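Local coordinates for protein cytochrome c XoxG (Methylobacterium extorquens, PDB 6ONQ) that carries a covalently attached heme c and probably transfers electrons in lanthanide-dependent methanol oxidation, at residues A54-E57 with Y62-K65; H92-V97 with K150-Y155; V97-D102 with P110-S115. All blocks are in the same frame, centred on the assembly; numbering follows the deposited sequence.

Contact 1. Residues A54-E57 with Y62-K65; sequences AAKE and YFDK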
loop_
_atom_site.group_PDB
_atom_site.type_symbol
_atom_site.label_atom_id
_atom_site.label_comp_id
_atom_site.label_asym_id
_atom_site.label_seq_id
_atom_site.Cartn_x
_atom_site.Cartn_y
_atom_site.Cartn_z
ATOM N N ALA A 54 -9.660 9.566 0.906
ATOM C CA ALA A 54 -8.719 10.636 0.619
ATOM C C ALA A 54 -9.304 11.971 1.056
ATOM O O ALA A 54 -10.440 12.308 0.711
ATOM C CB ALA A 54 -8.377 10.652 -0.867
ATOM N N ALA A 55 -8.531 12.723 1.835
ATOM C CA ALA A 55 -8.930 14.048 2.285
ATOM C C ALA A 55 -8.141 15.165 1.626
ATOM O O ALA A 55 -8.607 16.306 1.613
ATOM C CB ALA A 55 -8.770 14.168 3.808
ATOM N N LYS A 56 -6.981 14.854 1.062
ATOM C CA LYS A 56 -6.045 15.849 0.574
ATOM C C LYS A 56 -5.277 15.231 -0.585
ATOM O O LYS A 56 -5.132 14.007 -0.658
ATOM C CB LYS A 56 -5.112 16.291 1.714
ATOM C CG LYS A 56 -3.969 17.203 1.332
ATOM C CD LYS A 56 -3.951 18.409 2.244
ATOM C CE LYS A 56 -5.329 19.071 2.275
ATOM N NZ LYS A 56 -5.404 20.241 3.198
ATOM N N GLU A 57 -4.815 16.073 -1.509
ATOM C CA GLU A 57 -3.887 15.610 -2.532
ATOM C C GLU A 57 -2.781 16.629 -2.718
ATOM O O GLU A 57 -3.048 17.817 -2.926
ATOM C CB GLU A 57 -4.566 15.348 -3.877
ATOM C CG GLU A 57 -3.604 14.657 -4.843
ATOM C CD GLU A 57 -4.023 14.730 -6.298
ATOM O OE1 GLU A 57 -5.045 14.111 -6.666
ATOM O OE2 GLU A 57 -3.313 15.404 -7.075
ATOM N N TYR A 62 -1.971 11.030 -2.220
ATOM C CA TYR A 62 -3.193 11.207 -1.456
ATOM C C TYR A 62 -2.948 10.946 0.025
ATOM O O TYR A 62 -2.090 10.144 0.402
ATOM C CB TYR A 62 -4.288 10.288 -1.985
ATOM C CG TYR A 62 -4.573 10.516 -3.442
ATOM C CD1 TYR A 62 -3.809 9.898 -4.420
ATOM C CD2 TYR A 62 -5.590 11.369 -3.845
ATOM C CE1 TYR A 62 -4.056 10.105 -5.762
ATOM C CE2 TYR A 62 -5.843 11.586 -5.185
ATOM C CZ TYR A 62 -5.067 10.952 -6.141
ATOM O OH TYR A 62 -5.301 11.148 -7.482
ATOM N N PHE A 63 -3.710 11.649 0.864
ATOM C CA PHE A 63 -3.632 11.525 2.314
ATOM C C PHE A 63 -5.033 11.414 2.902
ATOM O O PHE A 63 -6.013 11.869 2.305
ATOM C CB PHE A 63 -2.898 12.718 2.929
ATOM C CG PHE A 63 -1.506 12.902 2.407
ATOM C CD1 PHE A 63 -1.269 13.689 1.296
ATOM C CD2 PHE A 63 -0.431 12.283 3.028
ATOM C CE1 PHE A 63 0.015 13.862 0.813
ATOM C CE2 PHE A 63 0.858 12.452 2.552
ATOM C CZ PHE A 63 1.080 13.244 1.441
ATOM N N ASP A 64 -5.125 10.795 4.078
ATOM C CA ASP A 64 -6.397 10.685 4.781
ATOM C C ASP A 64 -6.528 11.825 5.794
ATOM O O ASP A 64 -5.623 12.650 5.950
ATOM C CB ASP A 64 -6.536 9.308 5.441
ATOM C CG ASP A 64 -5.454 9.024 6.494
ATOM O OD1 ASP A 64 -4.795 9.968 6.988
ATOM O OD2 ASP A 64 -5.263 7.833 6.841
ATOM N N LYS A 65 -7.660 11.874 6.507
ATOM C CA LYS A 65 -7.851 12.960 7.469
ATOM C C LYS A 65 -6.811 12.945 8.585
ATOM O O LYS A 65 -6.557 13.999 9.176
ATOM C CB LYS A 65 -9.263 12.934 8.069
ATOM C CG LYS A 65 -9.572 11.747 8.970
ATOM C CD LYS A 65 -11.060 11.689 9.307
ATOM C CE LYS A 65 -11.546 10.256 9.501
ATOM N NZ LYS A 65 -10.586 9.426 10.287
#
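E57 and Y62 face each other as a non-hydrogen-bonded antiparallel pair, their side chains running side by side in the same direction. The E57 chain leaves with CG anti to the backbone N (chi1 -171°) and stays extended, which lays its methylene over one face of the phenol: E57 CG stands 4.1 Å from the centroid of the Y62 ring, displaced toward the rim, in a CH-pi contact. The carboxylate is turned 74° from the ring plane. On the same residue A54 CB adds an apolar touch at 4.1 Å from Y62 CD2, while the Y62 hydroxyl is hydrogen-bonded to E180. Replacing Y62 with an alanine would remove the ring, and is likely to leave E180 without its hydroxyl partner and the E57 methylene without the ring it packs on. K56 and F63 point to the other face of the sheet, and the K56 amine leads away from the ring. Their backbones pair through F63 N to K56 O (3.1 Å). F63 O receives a nearly linear bond from A55 N at 2.7 Å (168°), and K56 N reaches the same oxygen only weakly. The D64 carboxylate accepts a hydrogen bond from the H68 backbone N and forms a salt bridge to R164. Because A55 and K56 both face F63, the pairing is a classic beta bulge, set in the antiparallel hairpin of strands 56-58 and 61-63 at one side of a four-stranded sheet.

Contact 2. Residues H92-V97 with K150-Y155; sequences HAECHV and KNVMCY. With HEC (heme c), chain B.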
loop_
_atom_site.group_PDB
_atom_site.type_symbol
_atom_site.label_atom_id
_atom_site.label_comp_id
_atom_site.label_asym_id
_atom_site.label_seq_id
_atom_site.Cartn_x
_atom_site.Cartn_y
_atom_site.Cartn_z
ATOM N N HIS A 92 5.813 -7.345 -4.828
ATOM C CA HIS A 92 6.185 -8.543 -5.574
ATOM C C HIS A 92 7.698 -8.760 -5.561
ATOM O O HIS A 92 8.175 -9.892 -5.393
ATOM C CB HIS A 92 5.660 -8.422 -7.003
ATOM C CG HIS A 92 5.923 -9.627 -7.854
ATOM N ND1 HIS A 92 7.177 -9.943 -8.333
ATOM C CD2 HIS A 92 5.087 -10.582 -8.328
ATOM C CE1 HIS A 92 7.104 -11.047 -9.055
ATOM N NE2 HIS A 92 5.847 -11.454 -9.069
ATOM N N ALA A 93 8.462 -7.681 -5.722
ATOM C CA ALA A 93 9.917 -7.765 -5.704
ATOM C C ALA A 93 10.430 -8.223 -4.347
ATOM O O ALA A 93 11.129 -9.236 -4.239
ATOM C CB ALA A 93 10.519 -6.404 -6.071
ATOM N N GLU A 94 10.089 -7.490 -3.288
ATOM C CA GLU A 94 10.808 -7.622 -2.035
ATOM C C GLU A 94 10.042 -8.320 -0.921
ATOM O O GLU A 94 10.642 -8.588 0.124
ATOM C CB GLU A 94 11.254 -6.235 -1.541
ATOM C CG GLU A 94 12.164 -5.461 -2.507
ATOM C CD GLU A 94 13.659 -5.543 -2.152
ATOM O OE1 GLU A 94 14.467 -4.827 -2.794
ATOM O OE2 GLU A 94 14.031 -6.317 -1.238
ATOM N N CYS A 95 8.754 -8.640 -1.095
ATOM C CA CYS A 95 7.995 -9.173 0.041
ATOM C C CYS A 95 7.215 -10.437 -0.291
ATOM O O CYS A 95 6.979 -11.277 0.584
ATOM C CB CYS A 95 7.005 -8.132 0.587
ATOM S SG CYS A 95 7.552 -6.437 0.677
ATOM N N HIS A 96 6.787 -10.553 -1.549
ATOM C CA HIS A 96 5.980 -11.681 -2.012
ATOM C C HIS A 96 6.573 -13.029 -1.616
ATOM O O HIS A 96 5.832 -13.984 -1.369
ATOM C CB HIS A 96 5.820 -11.554 -3.533
ATOM C CG HIS A 96 5.521 -12.834 -4.246
ATOM N ND1 HIS A 96 4.235 -13.265 -4.495
ATOM C CD2 HIS A 96 6.342 -13.746 -4.819
ATOM C CE1 HIS A 96 4.277 -14.404 -5.163
ATOM N NE2 HIS A 96 5.544 -14.719 -5.369
ATOM N N VAL A 97 7.900 -13.115 -1.499
ATOM C CA VAL A 97 8.550 -14.403 -1.250
ATOM C C VAL A 97 8.071 -15.013 0.066
ATOM O O VAL A 97 7.701 -16.192 0.125
ATOM C CB VAL A 97 10.081 -14.244 -1.279
ATOM C CG1 VAL A 97 10.509 -13.040 -0.449
ATOM C CG2 VAL A 97 10.765 -15.525 -0.807
ATOM N N LYS A 150 17.703 0.888 1.157
ATOM C CA LYS A 150 17.050 2.042 0.548
ATOM C C LYS A 150 16.195 1.647 -0.645
ATOM O O LYS A 150 15.281 2.388 -1.008
ATOM C CB LYS A 150 18.091 3.102 0.147
ATOM C CG LYS A 150 19.111 3.465 1.247
ATOM C CD LYS A 150 18.504 3.334 2.664
ATOM C CE LYS A 150 19.574 3.150 3.742
ATOM N NZ LYS A 150 20.326 4.408 4.041
ATOM N N ASN A 151 16.445 0.490 -1.247
ATOM C CA ASN A 151 15.558 0.010 -2.295
ATOM C C ASN A 151 14.216 -0.458 -1.747
ATOM O O ASN A 151 13.285 -0.696 -2.528
ATOM C CB ASN A 151 16.228 -1.125 -3.064
ATOM C CG ASN A 151 17.100 -0.623 -4.184
ATOM O OD1 ASN A 151 16.595 -0.116 -5.183
ATOM N ND2 ASN A 151 18.422 -0.754 -4.028
ATOM N N VAL A 152 14.099 -0.612 -0.436
ATOM C CA VAL A 152 12.828 -0.874 0.213
ATOM C C VAL A 152 12.327 0.353 0.962
ATOM O O VAL A 152 11.199 0.792 0.752
ATOM C CB VAL A 152 12.929 -2.098 1.146
ATOM C CG1 VAL A 152 11.620 -2.321 1.855
ATOM C CG2 VAL A 152 13.273 -3.306 0.330
ATOM N N MET A 153 13.166 0.945 1.811
ATOM C CA MET A 153 12.693 2.029 2.661
ATOM C C MET A 153 12.209 3.224 1.855
ATOM O O MET A 153 11.274 3.908 2.277
ATOM C CB MET A 153 13.784 2.466 3.632
ATOM C CG MET A 153 14.125 1.430 4.675
ATOM S SD MET A 153 12.690 0.693 5.481
ATOM C CE MET A 153 12.075 2.075 6.439
ATOM N N CYS A 154 12.808 3.490 0.698
ATOM C CA CYS A 154 12.370 4.642 -0.083
ATOM C C CYS A 154 11.021 4.421 -0.727
ATOM O O CYS A 154 10.466 5.361 -1.297
ATOM C CB CYS A 154 13.397 4.985 -1.166
ATOM S SG CYS A 154 15.031 5.391 -0.518
ATOM N N TYR A 155 10.497 3.205 -0.678
ATOM C CA TYR A 155 9.173 2.907 -1.193
ATOM C C TYR A 155 8.247 2.424 -0.089
ATOM O O TYR A 155 7.281 1.708 -0.361
ATOM C CB TYR A 155 9.282 1.888 -2.327
ATOM C CG TYR A 155 10.253 2.360 -3.383
ATOM C CD1 TYR A 155 9.869 3.299 -4.333
ATOM C CD2 TYR A 155 11.564 1.901 -3.408
ATOM C CE1 TYR A 155 10.753 3.747 -5.288
ATOM C CE2 TYR A 155 12.455 2.344 -4.362
ATOM C CZ TYR A 155 12.045 3.267 -5.300
ATOM O OH TYR A 155 12.936 3.709 -6.255
HETATM FE FE HEC B . 7.500 -9.313 6.744
HETATM C CHA HEC B . 5.785 -9.798 9.696
HETATM C CHB HEC B . 5.718 -6.524 6.203
HETATM C CHC HEC B . 9.278 -8.718 3.860
HETATM C CHD HEC B . 8.885 -12.427 7.001
HETATM N NA HEC B . 6.007 -8.383 7.743
HETATM C C1A HEC B . 5.489 -8.662 8.984
HETATM C C2A HEC B . 4.625 -7.561 9.382
HETATM C C3A HEC B . 4.622 -6.668 8.404
HETATM C C4A HEC B . 5.484 -7.168 7.376
HETATM C CMA HEC B . 3.858 -5.333 8.312
HETATM C CAA HEC B . 3.830 -7.458 10.692
HETATM C CBA HEC B . 2.720 -8.495 10.600
HETATM C CGA HEC B . 1.729 -8.343 11.715
HETATM O O1A HEC B . 2.145 -8.231 12.896
HETATM O O2A HEC B . 0.515 -8.354 11.407
HETATM N NB HEC B . 7.525 -7.915 5.301
HETATM C C1B HEC B . 6.671 -6.840 5.288
HETATM C C2B HEC B . 6.923 -6.038 4.124
HETATM C C3B HEC B . 7.912 -6.600 3.446
HETATM C C4B HEC B . 8.306 -7.808 4.167
HETATM C CMB HEC B . 6.207 -4.734 3.737
HETATM C CAB HEC B . 8.421 -5.945 2.132
HETATM C CBB HEC B . 9.642 -6.129 1.675
HETATM N NC HEC B . 8.820 -10.410 5.619
HETATM C C1C HEC B . 9.489 -9.928 4.503
HETATM C C2C HEC B . 10.462 -10.932 4.130
HETATM C C3C HEC B . 10.366 -11.968 4.973
HETATM C C4C HEC B . 9.325 -11.657 5.944
HETATM C CMC HEC B . 11.437 -10.847 2.934
HETATM C CAC HEC B . 11.267 -13.232 4.861
HETATM C CBC HEC B . 10.772 -14.441 5.110
HETATM N ND HEC B . 7.342 -10.819 8.077
HETATM C C1D HEC B . 8.034 -12.019 8.019
HETATM C C2D HEC B . 7.710 -12.766 9.224
HETATM C C3D HEC B . 6.870 -12.036 9.962
HETATM C C4D HEC B . 6.612 -10.803 9.254
HETATM C CMD HEC B . 8.238 -14.159 9.617
HETATM C CAD HEC B . 6.258 -12.447 11.314
HETATM C CBD HEC B . 7.075 -11.925 12.492
HETATM C CGD HEC B . 6.401 -12.345 13.776
HETATM O O1D HEC B . 5.593 -13.306 13.745
HETATM O O2D HEC B . 6.667 -11.731 14.836
#
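The backbones come nearest at E94 and V152, where the last turn of helix 82-94 passes the short helix 150-153 with 7.4 Å between the two CA atoms and no hydrogen bond from one segment to the other. What spans this distance is chiefly the E94 side chain. Its CG lies anti to the carbonyl carbon (chi1 -59°) and the chain bends at the next bond, so that the carboxylate ends up against a methyl group: E94 CD is 3.4 Å from V152 CG2. V152 CG2 in turn is anti to its own carbonyl carbon, beside the backbone N, which turns this branch to E94. The two side chains run obliquely to one another. At the border E94 OE1 approaches N151 CB at 4.1 Å; only this CB touches, and the N151 amide leads away.

Heme c adjoins the same corner. E94 CB sits 3.6 Å from HEC CBB, and the following residue, C95, is bonded through SG to HEC CAB at 1.8 Å, the first thioether of the C-H-V-C-H heme attachment sequence. V152 is buried and also touches F146, its side chain about 7 Å from that of the axial ligand M143. C154, just after helix 150-153, is tied to C193 by a disulfide, which links this part of the chain to the C-terminal region.

The chemistry is thus one of van der Waals packing between an acidic side chain and an aliphatic one, summing to 114 Å² of buried surface. The covalent bonding next to it is the C95 thioether, and the E94 charge probably gains little from V152.

Contact 3. Residues V97-D102 with P110-S115; sequences VCHGPD and PALKDS. With HEC (heme c), chain B.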
loop_
_atom_site.group_PDB
_atom_site.type_symbol
_atom_site.label_atom_id
_atom_site.label_comp_id
_atom_site.label_asym_id
_atom_site.label_seq_id
_atom_site.Cartn_x
_atom_site.Cartn_y
_atom_site.Cartn_z
ATOM N N VAL A 97 7.900 -13.115 -1.499
ATOM C CA VAL A 97 8.550 -14.403 -1.250
ATOM C C VAL A 97 8.071 -15.013 0.066
ATOM O O VAL A 97 7.701 -16.192 0.125
ATOM C CB VAL A 97 10.081 -14.244 -1.279
ATOM C CG1 VAL A 97 10.509 -13.040 -0.449
ATOM C CG2 VAL A 97 10.765 -15.525 -0.807
ATOM N N CYS A 98 8.072 -14.225 1.140
ATOM C CA CYS A 98 7.650 -14.731 2.439
ATOM C C CYS A 98 6.169 -14.525 2.724
ATOM O O CYS A 98 5.574 -15.337 3.443
ATOM C CB CYS A 98 8.452 -14.067 3.547
ATOM S SG CYS A 98 10.244 -14.269 3.432
ATOM N N HIS A 99 5.557 -13.475 2.174
ATOM C CA HIS A 99 4.196 -13.086 2.525
ATOM C C HIS A 99 3.167 -13.467 1.478
ATOM O O HIS A 99 1.982 -13.150 1.646
ATOM C CB HIS A 99 4.131 -11.581 2.774
ATOM C CG HIS A 99 4.639 -11.188 4.120
ATOM N ND1 HIS A 99 3.960 -11.489 5.277
ATOM C CD2 HIS A 99 5.796 -10.600 4.501
ATOM C CE1 HIS A 99 4.655 -11.060 6.313
ATOM N NE2 HIS A 99 5.776 -10.526 5.867
ATOM N N GLY A 100 3.589 -14.129 0.405
ATOM C CA GLY A 100 2.676 -14.669 -0.569
ATOM C C GLY A 100 2.124 -13.626 -1.505
ATOM O O GLY A 100 2.297 -12.423 -1.310
ATOM N N PRO A 101 1.424 -14.072 -2.539
ATOM C CA PRO A 101 0.942 -13.134 -3.557
ATOM C C PRO A 101 -0.185 -12.272 -3.017
ATOM O O PRO A 101 -1.039 -12.737 -2.256
ATOM C CB PRO A 101 0.443 -14.051 -4.680
ATOM C CG PRO A 101 0.709 -15.480 -4.208
ATOM C CD PRO A 101 0.888 -15.426 -2.739
ATOM N N ASP A 102 -0.179 -11.001 -3.417
ATOM C CA ASP A 102 -1.256 -10.069 -3.094
ATOM C C ASP A 102 -1.477 -9.924 -1.592
ATOM O O ASP A 102 -2.576 -9.565 -1.161
ATOM C CB ASP A 102 -2.563 -10.495 -3.770
ATOM C CG ASP A 102 -2.460 -10.496 -5.280
ATOM O OD1 ASP A 102 -2.637 -9.408 -5.880
ATOM O OD2 ASP A 102 -2.201 -11.580 -5.859
ATOM N N PRO A 110 2.656 -14.032 7.866
ATOM C CA PRO A 110 1.226 -13.702 7.861
ATOM C C PRO A 110 0.781 -12.931 6.630
ATOM O O PRO A 110 1.563 -12.487 5.795
ATOM C CB PRO A 110 1.071 -12.828 9.105
ATOM C CG PRO A 110 2.390 -12.176 9.240
ATOM C CD PRO A 110 3.367 -13.287 8.917
ATOM N N ALA A 111 -0.527 -12.733 6.569
ATOM C CA ALA A 111 -1.199 -12.199 5.397
ATOM C C ALA A 111 -1.388 -10.703 5.601
ATOM O O ALA A 111 -2.300 -10.271 6.313
ATOM C CB ALA A 111 -2.526 -12.910 5.178
ATOM N N LEU A 112 -0.545 -9.913 4.943
ATOM C CA LEU A 112 -0.540 -8.473 5.149
ATOM C C LEU A 112 -1.823 -7.786 4.698
ATOM O O LEU A 112 -2.038 -6.627 5.067
ATOM C CB LEU A 112 0.663 -7.850 4.434
ATOM C CG LEU A 112 2.003 -8.451 4.872
ATOM C CD1 LEU A 112 3.156 -7.702 4.244
ATOM C CD2 LEU A 112 2.140 -8.500 6.387
ATOM N N LYS A 113 -2.684 -8.439 3.915
ATOM C CA LYS A 113 -3.951 -7.777 3.620
ATOM C C LYS A 113 -4.840 -7.735 4.853
ATOM O O LYS A 113 -5.688 -6.848 4.969
ATOM C CB LYS A 113 -4.683 -8.451 2.458
ATOM C CG LYS A 113 -5.046 -9.904 2.681
ATOM C CD LYS A 113 -6.394 -10.230 2.058
ATOM C CE LYS A 113 -7.161 -11.252 2.886
ATOM N NZ LYS A 113 -8.442 -11.654 2.230
ATOM N N ASP A 114 -4.655 -8.674 5.784
ATOM C CA ASP A 114 -5.363 -8.608 7.054
ATOM C C ASP A 114 -4.616 -7.758 8.076
ATOM O O ASP A 114 -5.238 -7.222 9.001
ATOM C CB ASP A 114 -5.588 -10.017 7.609
ATOM C CG ASP A 114 -6.653 -10.798 6.831
ATOM O OD1 ASP A 114 -6.523 -12.041 6.730
ATOM O OD2 ASP A 114 -7.618 -10.177 6.319
ATOM N N SER A 115 -3.296 -7.628 7.915
ATOM C CA SER A 115 -2.476 -6.895 8.875
ATOM C C SER A 115 -2.845 -5.420 8.905
ATOM O O SER A 115 -2.944 -4.810 9.978
ATOM C CB SER A 115 -0.993 -7.054 8.527
ATOM O OG SER A 115 -0.473 -8.290 8.988
HETATM FE FE HEC B . 7.500 -9.313 6.744
HETATM C CHA HEC B . 5.785 -9.798 9.696
HETATM C CHB HEC B . 5.718 -6.524 6.203
HETATM C CHC HEC B . 9.278 -8.718 3.860
HETATM C CHD HEC B . 8.885 -12.427 7.001
HETATM N NA HEC B . 6.007 -8.383 7.743
HETATM C C1A HEC B . 5.489 -8.662 8.984
HETATM C C2A HEC B . 4.625 -7.561 9.382
HETATM C C3A HEC B . 4.622 -6.668 8.404
HETATM C C4A HEC B . 5.484 -7.168 7.376
HETATM C CMA HEC B . 3.858 -5.333 8.312
HETATM C CAA HEC B . 3.830 -7.458 10.692
HETATM C CBA HEC B . 2.720 -8.495 10.600
HETATM C CGA HEC B . 1.729 -8.343 11.715
HETATM O O1A HEC B . 2.145 -8.231 12.896
HETATM O O2A HEC B . 0.515 -8.354 11.407
HETATM N NB HEC B . 7.525 -7.915 5.301
HETATM C C1B HEC B . 6.671 -6.840 5.288
HETATM C C2B HEC B . 6.923 -6.038 4.124
HETATM C C3B HEC B . 7.912 -6.600 3.446
HETATM C C4B HEC B . 8.306 -7.808 4.167
HETATM C CMB HEC B . 6.207 -4.734 3.737
HETATM C CAB HEC B . 8.421 -5.945 2.132
HETATM C CBB HEC B . 9.642 -6.129 1.675
HETATM N NC HEC B . 8.820 -10.410 5.619
HETATM C C1C HEC B . 9.489 -9.928 4.503
HETATM C C2C HEC B . 10.462 -10.932 4.130
HETATM C C3C HEC B . 10.366 -11.968 4.973
HETATM C C4C HEC B . 9.325 -11.657 5.944
HETATM C CMC HEC B . 11.437 -10.847 2.934
HETATM C CAC HEC B . 11.267 -13.232 4.861
HETATM C CBC HEC B . 10.772 -14.441 5.110
HETATM N ND HEC B . 7.342 -10.819 8.077
HETATM C C1D HEC B . 8.034 -12.019 8.019
HETATM C C2D HEC B . 7.710 -12.766 9.224
HETATM C C3D HEC B . 6.870 -12.036 9.962
HETATM C C4D HEC B . 6.612 -10.803 9.254
HETATM C CMD HEC B . 8.238 -14.159 9.617
HETATM C CAD HEC B . 6.258 -12.447 11.314
HETATM C CBD HEC B . 7.075 -11.925 12.492
HETATM C CGD HEC B . 6.401 -12.345 13.776
HETATM O O1D HEC B . 5.593 -13.306 13.745
HETATM O O2D HEC B . 6.667 -11.731 14.836
#
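H99 meets P110 and L112 in a buried contact on one side of the heme, where the helix 96-99 that carries the axial histidine faces the loop leading into helix 112-118. Besides the iron, two neighbours fix the imidazole. At its edge, H99 ND1 donates to P110 O at 2.6 Å, with an N-H...O angle of 164° and the oxygen only 4° out of the ring plane. Over one face sits L112, whose CD1 lies 3.9 Å from the centroid of the H99 ring, close to its normal, in a CH-pi contact. The same methyl reaches the porphyrin, 3.4 Å from HEC CHB, so L112 fills the angle between imidazole and heme.

With H99 CG anti to the carbonyl carbon (chi1 -79°), NE2 is directed at the iron and binds it at 2.3 Å; M143 supplies the second axial ligand. C98, just before it, is joined covalently to a former vinyl arm of the heme and is the second cysteine of the CXXCH signature of c-type cytochromes, which H99 completes. A proline carbonyl accepting from the ligand histidine is a familiar feature of class I cytochromes c: it holds the ring's rotation and probably makes the imidazole more electron-rich toward iron. The P110 ring contributes too, its CD lying 3.7 Å from H99 CE1 and 3.8 Å from HEC CAD.

Further along, S115 OG donates to the heme propionate oxygen O2A at 2.6 Å, and R118 and K132 are further hydrogen-bond donors to the heme. Past the helix end, D102 O comes near K113 CB, while the K113 amine leaves to form a salt bridge with E43.

How the contacts relate
From the N terminus, contact 1 closes first: residues 54-57 and 62-65, in the N-terminal sheet, are separated by four residues that end the first strand, turn and begin the second. Contact 2 opens in the last turn of helix 82-94, just ahead of the heme attachment sequence. Contact 3 opens from helix 96-99, with V97 common to both, and closes at 110-115 after a short loop, well before 150-155 completes contact 2; it is therefore enclosed within the longer excursion. Both touch the heme and belong to the cytochrome c fold, and H96 packs on P101 where they meet. Contact 1 stands apart, its centre about 24 Å from that of contact 2.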